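Local atomic coordinates of GCN5-related N-acetyltransferase (Anabaena variabilis, PDB entry 2OZG), a protein that binds coenzyme A and, as a member of the GNAT acetyltransferase family, probably transfers acetyl groups to amines, possibly those of aminoglycosides. Residues Phe360-Leu365 and Lys380-Phe385; Val291-Ala296 and Gly324-Ser329. All blocks are in the same frame, centred on the assembly; numbering follows the deposited sequence.

Interaction 1. Residues Phe360-Leu365 and Lys380-Phe385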
ATOM      1  N   PHE A 360      16.380  -4.750  32.322  1.00 32.54           N
ATOM      2  CA  PHE A 360      15.537  -5.760  32.944  1.00 33.76           C
ATOM      3  C   PHE A 360      15.898  -5.893  34.388  1.00 34.62           C
ATOM      4  O   PHE A 360      17.079  -5.716  34.764  1.00 31.76           O
ATOM      5  CB  PHE A 360      15.704  -7.106  32.209  1.00 35.36           C
ATOM      6  CG  PHE A 360      15.215  -7.038  30.788  1.00 33.87           C
ATOM      7  CD1 PHE A 360      13.898  -6.773  30.535  1.00 35.50           C
ATOM      8  CD2 PHE A 360      16.082  -7.208  29.723  1.00 34.68           C
ATOM      9  CE1 PHE A 360      13.417  -6.690  29.210  1.00 41.91           C
ATOM     10  CE2 PHE A 360      15.618  -7.134  28.429  1.00 39.76           C
ATOM     11  CZ  PHE A 360      14.308  -6.862  28.173  1.00 37.64           C
ATOM     12  N   THR A 361      14.882  -6.181  35.211  1.00 31.12           N
ATOM     13  CA  THR A 361      15.055  -6.334  36.636  1.00 27.80           C
ATOM     14  C   THR A 361      15.609  -7.692  36.921  1.00 30.49           C
ATOM     15  O   THR A 361      15.564  -8.580  36.066  1.00 32.79           O
ATOM     16  CB  THR A 361      13.718  -6.252  37.412  1.00 31.04           C
ATOM     17  OG1 THR A 361      12.837  -7.322  36.975  1.00 35.80           O
ATOM     18  CG2 THR A 361      13.057  -4.890  37.257  1.00 31.17           C
ATOM     19  N   PRO A 362      16.216  -7.856  38.108  1.00 31.83           N
ATOM     20  CA  PRO A 362      16.674  -9.175  38.459  1.00 30.14           C
ATOM     21  C   PRO A 362      15.658 -10.264  38.284  1.00 32.92           C
ATOM     22  O   PRO A 362      15.998 -11.328  37.768  1.00 31.84           O
ATOM     23  CB  PRO A 362      17.152  -9.006  39.939  1.00 31.23           C
ATOM     24  CG  PRO A 362      17.672  -7.644  39.979  1.00 30.79           C
ATOM     25  CD  PRO A 362      16.704  -6.828  39.061  1.00 28.43           C
ATOM     26  N   ARG A 363      14.428 -10.015  38.728  1.00 32.33           N
ATOM     27  CA  ARG A 363      13.337 -10.970  38.585  1.00 35.41           C
ATOM     28  C   ARG A 363      13.137 -11.341  37.122  1.00 31.45           C
ATOM     29  O   ARG A 363      12.970 -12.511  36.792  1.00 29.29           O
ATOM     30  CB  ARG A 363      12.036 -10.339  39.080  1.00 35.36           C
ATOM     31  CG  ARG A 363      10.917 -11.335  39.215  1.00 39.11           C
ATOM     32  CD  ARG A 363       9.576 -10.659  39.450  1.00 39.44           C
ATOM     33  NE  ARG A 363       9.133  -9.823  38.330  1.00 38.73           N
ATOM     34  CZ  ARG A 363       8.378 -10.259  37.322  1.00 44.90           C
ATOM     35  NH1 ARG A 363       7.986 -11.524  37.264  1.00 41.24           N
ATOM     36  NH2 ARG A 363       8.017  -9.419  36.358  1.00 44.86           N
ATOM     37  N   GLN A 364      13.112 -10.332  36.262  1.00 31.84           N
ATOM     38  CA  GLN A 364      12.973 -10.544  34.808  1.00 33.67           C
ATOM     39  C   GLN A 364      14.156 -11.321  34.217  1.00 32.17           C
ATOM     40  O   GLN A 364      13.988 -12.110  33.324  1.00 30.14           O
ATOM     41  CB  GLN A 364      12.840  -9.201  34.077  1.00 32.35           C
ATOM     42  CG  GLN A 364      11.422  -8.574  34.255  1.00 34.66           C
ATOM     43  CD  GLN A 364      11.343  -7.208  33.689  1.00 36.98           C
ATOM     44  OE1 GLN A 364      12.255  -6.359  33.895  1.00 38.09           O
ATOM     45  NE2 GLN A 364      10.260  -6.950  32.946  1.00 43.24           N
ATOM     46  N   LEU A 365      15.356 -11.059  34.695  1.00 36.02           N
ATOM     47  CA  LEU A 365      16.532 -11.799  34.246  1.00 36.59           C
ATOM     48  C   LEU A 365      16.532 -13.272  34.771  1.00 35.58           C
ATOM     49  O   LEU A 365      16.929 -14.225  34.079  1.00 33.41           O
ATOM     50  CB  LEU A 365      17.782 -11.032  34.643  1.00 34.42           C
ATOM     51  CG  LEU A 365      17.959  -9.684  33.925  1.00 34.91           C
ATOM     52  CD1 LEU A 365      19.066  -8.807  34.536  1.00 34.99           C
ATOM     53  CD2 LEU A 365      18.209  -9.895  32.382  1.00 39.48           C
ATOM     54  N   LYS A 380      18.508  -7.748  47.070  1.00 32.70           N
ATOM     55  CA  LYS A 380      19.632  -6.836  47.111  1.00 32.58           C
ATOM     56  C   LYS A 380      19.939  -6.310  45.705  1.00 30.13           C
ATOM     57  O   LYS A 380      20.049  -5.097  45.506  1.00 32.62           O
ATOM     58  CB  LYS A 380      20.835  -7.509  47.773  1.00 31.88           C
ATOM     59  CG  LYS A 380      20.574  -7.839  49.190  1.00 29.24           C
ATOM     60  CD  LYS A 380      21.819  -8.330  49.934  1.00 37.21           C
ATOM     61  CE  LYS A 380      22.414  -9.635  49.328  1.00 45.56           C
ATOM     62  NZ  LYS A 380      23.363 -10.291  50.301  1.00 45.03           N
ATOM     63  N   ALA A 381      20.000  -7.193  44.718  1.00 28.57           N
ATOM     64  CA  ALA A 381      20.235  -6.746  43.342  1.00 29.95           C
ATOM     65  C   ALA A 381      19.134  -5.831  42.799  1.00 29.84           C
ATOM     66  O   ALA A 381      19.409  -4.929  42.023  1.00 28.95           O
ATOM     67  CB  ALA A 381      20.381  -7.887  42.443  1.00 29.46           C
ATOM     68  N   THR A 382      17.898  -6.066  43.197  1.00 29.74           N
ATOM     69  CA  THR A 382      16.815  -5.216  42.743  1.00 30.62           C
ATOM     70  C   THR A 382      16.995  -3.819  43.298  1.00 30.82           C
ATOM     71  O   THR A 382      16.825  -2.847  42.582  1.00 34.55           O
ATOM     72  CB  THR A 382      15.459  -5.788  43.185  1.00 29.17           C
ATOM     73  OG1 THR A 382      15.321  -7.089  42.646  1.00 28.28           O
ATOM     74  CG2 THR A 382      14.314  -4.954  42.724  1.00 32.60           C
ATOM     75  N   GLN A 383      17.364  -3.734  44.570  1.00 29.11           N
ATOM     76  CA  GLN A 383      17.559  -2.453  45.222  1.00 33.41           C
ATOM     77  C   GLN A 383      18.744  -1.697  44.597  1.00 32.98           C
ATOM     78  O   GLN A 383      18.654  -0.489  44.310  1.00 37.37           O
ATOM     79  CB  GLN A 383      17.833  -2.679  46.721  1.00 32.28           C
ATOM     80  CG  GLN A 383      16.621  -3.253  47.492  1.00 37.43           C
ATOM     81  CD  GLN A 383      16.970  -3.698  48.889  1.00 37.95           C
ATOM     82  OE1 GLN A 383      18.140  -3.957  49.183  1.00 39.96           O
ATOM     83  NE2 GLN A 383      15.961  -3.840  49.750  1.00 27.48           N
ATOM     84  N   ILE A 384      19.844  -2.421  44.381  1.00 31.27           N
ATOM     85  CA  ILE A 384      21.087  -1.837  43.808  1.00 31.57           C
ATOM     86  C   ILE A 384      20.932  -1.290  42.397  1.00 34.14           C
ATOM     87  O   ILE A 384      21.403  -0.168  42.085  1.00 34.56           O
ATOM     88  CB  ILE A 384      22.237  -2.887  43.832  1.00 27.87           C
ATOM     89  CG1 ILE A 384      22.634  -3.199  45.273  1.00 34.77           C
ATOM     90  CG2 ILE A 384      23.499  -2.433  43.092  1.00 33.63           C
ATOM     91  CD1 ILE A 384      23.551  -4.400  45.442  1.00 36.37           C
ATOM     92  N   PHE A 385      20.311  -2.086  41.528  1.00 31.93           N
ATOM     93  CA  PHE A 385      20.301  -1.742  40.090  1.00 32.07           C
ATOM     94  C   PHE A 385      19.054  -1.063  39.572  1.00 34.25           C
ATOM     95  O   PHE A 385      18.970  -0.803  38.389  1.00 36.56           O
ATOM     96  CB  PHE A 385      20.615  -2.985  39.233  1.00 29.31           C
ATOM     97  CG  PHE A 385      22.018  -3.515  39.458  1.00 33.30           C
ATOM     98  CD1 PHE A 385      23.118  -2.857  38.887  1.00 32.86           C
ATOM     99  CD2 PHE A 385      22.230  -4.664  40.204  1.00 30.65           C
ATOM    100  CE1 PHE A 385      24.417  -3.304  39.134  1.00 27.34           C
ATOM    101  CE2 PHE A 385      23.549  -5.132  40.468  1.00 31.05           C
ATOM    102  CZ  PHE A 385      24.621  -4.448  39.921  1.00 33.84           C
TER
HETATM  103  O   HOH W   1      13.653  -7.759  40.568  1.00 30.55           O
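Pro362 sets its ring against the helix 375-385 at Ala381 and Thr382, joining the first turn of one short helix to helix 375-385 in the C-terminal domain, which belongs to the sterol carrier protein family. The ring leads with its CG corner. Pro362 CG lies 3.7 Å from Ala381 CB, an apolar touch, and 3.6 Å from the backbone N of Thr382, where the ring rests on the helix backbone. The ring and the Thr382 side chain meet at a slant, with Pro362 CB, CG and CD all close to Thr382 OG1. The first torsion of Thr382 (chi1 -59°) turns CG2 anti to the backbone N and sets OG1 beside that N, on the side facing the proline. From there OG1 hydrogen-bonds to Leu378 O, one turn back in its own helix, and accepts from a bridging water.

Behind the proline, Thr361 and Gln364 form a capping box. Gln364 N gives its hydrogen to Thr361 OG1, and Thr361 N returns the favour to Gln364 OE1 in a nearly straight bond (173°), held in the carbonyl plane on a lone pair. This reciprocal pair closes the first turn of helix 362-367, the turn that carries the proline. Leu355 of helix 349-357 also packs on Pro362, while Arg363 reaches Glu388 of a second subunit. Replacing Pro362 with an alanine would probably open a gap beside Ala381 CB and Thr382, because CG and CD make most of the touch. One water links the two helices, accepting from Arg363 N at 3.0 Å and donating to Thr382 OG1 at 2.7 Å.

Interaction 2. Residues Val291-Ala296 and Gly324-Ser329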
ATOM      1  N   VAL A 291      33.417  -4.855  30.103  1.00 32.91           N
ATOM      2  CA  VAL A 291      34.799  -5.161  29.791  1.00 30.50           C
ATOM      3  C   VAL A 291      35.629  -5.459  31.065  1.00 34.63           C
ATOM      4  O   VAL A 291      36.477  -6.380  31.089  1.00 32.83           O
ATOM      5  CB  VAL A 291      35.437  -4.014  28.992  1.00 28.13           C
ATOM      6  CG1 VAL A 291      36.922  -4.298  28.709  1.00 29.63           C
ATOM      7  CG2 VAL A 291      34.669  -3.779  27.682  1.00 31.15           C
ATOM      8  N   ASN A 292      35.369  -4.674  32.117  1.00 32.79           N
ATOM      9  CA  ASN A 292      35.991  -4.868  33.445  1.00 31.93           C
ATOM     10  C   ASN A 292      34.922  -4.840  34.549  1.00 33.36           C
ATOM     11  O   ASN A 292      34.315  -3.801  34.819  1.00 29.13           O
ATOM     12  CB  ASN A 292      37.062  -3.835  33.692  1.00 28.44           C
ATOM     13  CG  ASN A 292      37.867  -4.151  34.921  1.00 38.56           C
ATOM     14  OD1 ASN A 292      37.360  -4.168  36.046  1.00 31.91           O
ATOM     15  ND2 ASN A 292      39.116  -4.457  34.707  1.00 38.50           N
ATOM     16  N   VAL A 293      34.646  -5.986  35.142  1.00 31.53           N
ATOM     17  CA  VAL A 293      33.573  -6.060  36.128  1.00 35.42           C
ATOM     18  C   VAL A 293      33.760  -5.104  37.288  1.00 36.15           C
ATOM     19  O   VAL A 293      32.830  -4.395  37.651  1.00 34.92           O
ATOM     20  CB  VAL A 293      33.387  -7.537  36.686  1.00 34.67           C
ATOM     21  CG1 VAL A 293      32.497  -7.596  37.930  1.00 37.56           C
ATOM     22  CG2 VAL A 293      32.802  -8.415  35.625  1.00 34.13           C
ATOM     23  N   CYS A 294      34.961  -5.087  37.877  0.50 35.32           N
ATOM     24  CA  CYS A 294      35.239  -4.226  39.030  0.50 34.02           C
ATOM     25  C   CYS A 294      35.129  -2.762  38.681  0.50 32.97           C
ATOM     26  O   CYS A 294      34.424  -2.009  39.344  0.50 31.42           O
ATOM     27  CB  CYS A 294      36.644  -4.479  39.598  0.50 35.70           C
ATOM     28  SG  CYS A 294      36.883  -6.153  40.169  0.50 36.88           S
ATOM     29  N   LYS A 295      35.847  -2.346  37.650  1.00 31.87           N
ATOM     30  CA  LYS A 295      35.839  -0.951  37.292  1.00 30.29           C
ATOM     31  C   LYS A 295      34.449  -0.471  36.823  1.00 31.07           C
ATOM     32  O   LYS A 295      34.036   0.628  37.138  1.00 32.82           O
ATOM     33  CB  LYS A 295      36.906  -0.659  36.262  1.00 32.36           C
ATOM     34  CG  LYS A 295      38.336  -0.973  36.692  1.00 32.81           C
ATOM     35  CD  LYS A 295      38.851  -0.081  37.820  1.00 53.25           C
ATOM     36  N   ALA A 296      33.735  -1.293  36.085  1.00 31.40           N
ATOM     37  CA  ALA A 296      32.390  -0.907  35.607  1.00 33.50           C
ATOM     38  C   ALA A 296      31.452  -0.655  36.797  1.00 33.02           C
ATOM     39  O   ALA A 296      30.779   0.379  36.852  1.00 33.76           O
ATOM     40  CB  ALA A 296      31.804  -1.954  34.702  1.00 32.82           C
ATOM     41  N   GLY A 324      34.810 -15.029  37.920  1.00 37.67           N
ATOM     42  CA  GLY A 324      35.063 -15.339  39.330  1.00 35.50           C
ATOM     43  C   GLY A 324      34.039 -14.741  40.261  1.00 36.29           C
ATOM     44  O   GLY A 324      32.978 -14.289  39.827  1.00 34.74           O
ATOM     45  N   LYS A 325      34.383 -14.684  41.547  1.00 33.66           N
ATOM     46  CA  LYS A 325      33.460 -14.171  42.542  1.00 35.70           C
ATOM     47  C   LYS A 325      33.870 -12.769  42.966  1.00 35.03           C
ATOM     48  O   LYS A 325      35.033 -12.507  43.125  1.00 34.45           O
ATOM     49  CB  LYS A 325      33.408 -15.080  43.745  1.00 38.29           C
ATOM     50  CG  LYS A 325      32.829 -16.476  43.487  1.00 42.64           C
ATOM     51  CD  LYS A 325      33.100 -17.291  44.746  1.00 51.98           C
ATOM     52  CE  LYS A 325      32.351 -18.585  44.791  1.00 59.34           C
ATOM     53  NZ  LYS A 325      32.623 -19.263  46.124  1.00 62.48           N
ATOM     54  N   PHE A 326      32.888 -11.887  43.079  1.00 34.10           N
ATOM     55  CA  PHE A 326      33.067 -10.491  43.426  1.00 35.21           C
ATOM     56  C   PHE A 326      31.975 -10.114  44.457  1.00 34.25           C
ATOM     57  O   PHE A 326      30.799 -10.550  44.365  1.00 35.24           O
ATOM     58  CB  PHE A 326      32.904  -9.580  42.169  1.00 35.36           C
ATOM     59  CG  PHE A 326      33.844  -9.905  41.043  1.00 39.99           C
ATOM     60  CD1 PHE A 326      33.490 -10.839  40.067  1.00 33.34           C
ATOM     61  CD2 PHE A 326      35.092  -9.277  40.952  1.00 37.21           C
ATOM     62  CE1 PHE A 326      34.379 -11.180  39.038  1.00 35.14           C
ATOM     63  CE2 PHE A 326      35.983  -9.608  39.914  1.00 37.72           C
ATOM     64  CZ  PHE A 326      35.628 -10.558  38.961  1.00 39.17           C
ATOM     65  N   ILE A 327      32.373  -9.326  45.438  1.00 32.29           N
ATOM     66  CA  ILE A 327      31.422  -8.726  46.353  1.00 32.31           C
ATOM     67  C   ILE A 327      31.247  -7.260  45.948  1.00 33.70           C
ATOM     68  O   ILE A 327      32.202  -6.491  45.933  1.00 34.20           O
ATOM     69  CB  ILE A 327      31.891  -8.772  47.808  1.00 32.69           C
ATOM     70  CG1 ILE A 327      32.240 -10.215  48.182  1.00 32.35           C
ATOM     71  CG2 ILE A 327      30.825  -8.152  48.683  1.00 33.82           C
ATOM     72  CD1 ILE A 327      32.895 -10.390  49.582  1.00 32.06           C
ATOM     73  N   LEU A 328      30.024  -6.899  45.598  1.00 33.50           N
ATOM     74  CA  LEU A 328      29.645  -5.518  45.336  1.00 33.42           C
ATOM     75  C   LEU A 328      29.035  -4.956  46.618  1.00 33.90           C
ATOM     76  O   LEU A 328      27.964  -5.422  47.039  1.00 34.25           O
ATOM     77  CB  LEU A 328      28.561  -5.495  44.262  1.00 31.97           C
ATOM     78  CG  LEU A 328      27.973  -4.170  43.890  1.00 26.71           C
ATOM     79  CD1 LEU A 328      29.048  -3.213  43.402  1.00 33.48           C
ATOM     80  CD2 LEU A 328      26.891  -4.410  42.850  1.00 35.37           C
ATOM     81  N   SER A 329      29.684  -3.976  47.246  1.00 32.15           N
ATOM     82  CA  SER A 329      29.135  -3.369  48.473  1.00 31.97           C
ATOM     83  C   SER A 329      28.715  -1.973  48.129  1.00 32.42           C
ATOM     84  O   SER A 329      29.537  -1.162  47.690  1.00 29.87           O
ATOM     85  CB  SER A 329      30.178  -3.284  49.626  1.00 34.23           C
ATOM     86  OG  SER A 329      30.650  -4.577  49.917  1.00 44.68           O
TER
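Val293 swings CG1 anti to its backbone N (chi1 167°), which carries that methyl over the ring of Phe326, whose own first torsion places CG beside its backbone N, with the CB bond directed at the helix. The methyl stands almost squarely above the ring: Val293 CG1 is 4.0 Å from the centroid of the Phe326 ring and only 11° off the ring normal, a CH-pi contact over one face. Its nearest single atom is Phe326 CD1, but CG and CE1 lie scarcely farther, as expected for a group seated near the middle of the ring.

Cys294, the next residue, meets the same ring in another way. Its SG comes in obliquely, 64° off the normal, and touches the CD2-CE2 side, with 3.6 Å between Cys294 SG and Phe326 CE2. The cysteine was modelled in two conformers and the sulfur-aromatic contact is described for one of them, which makes it the less certain of the two contacts. Val293 and Cys294 thus address different parts of one aromatic group, and Val337 of the adjoining strand 334-339 also packs on Cys294.

The helix that presents these two side chains is fixed at its start by Asn292, the N-cap residue. Asn292 OD1 accepts from Lys295 N at 2.9 Å in an almost linear bond, although the donor is tilted out of the carbonyl plane. Asn322 bonds to Val293 N and Val291 O, tying the same turn to the segment that leads into strand 324-331. Backbone bonds to Leu312 in turn hold Phe326 in the sheet. The arrangement is helix-on-sheet packing within the sterol carrier protein-like domain, where the first turn of helix 293-299 covers a strand of the five-stranded mixed sheet.

How the interactions relate
Both contacts belong to the C-terminal sterol carrier protein-like domain, away from the coenzyme A site, and their centres lie about 16 Å apart. Each involves the first turn of a capped helix and is largely buried, yet the partners differ. Interaction 1 is helix against helix, has a water at its margin and lies close to a second subunit; interaction 2 is helix against strand, relies on an aromatic face and sulfur, and is touched by no other chain of the assembly. They meet through Leu328 of strand 324-331, where Leu328 CD2 lies 3.7 Å from Phe385 CZ and also packs on Ile384, so helix 375-385 and helix 293-299 both contact this strand.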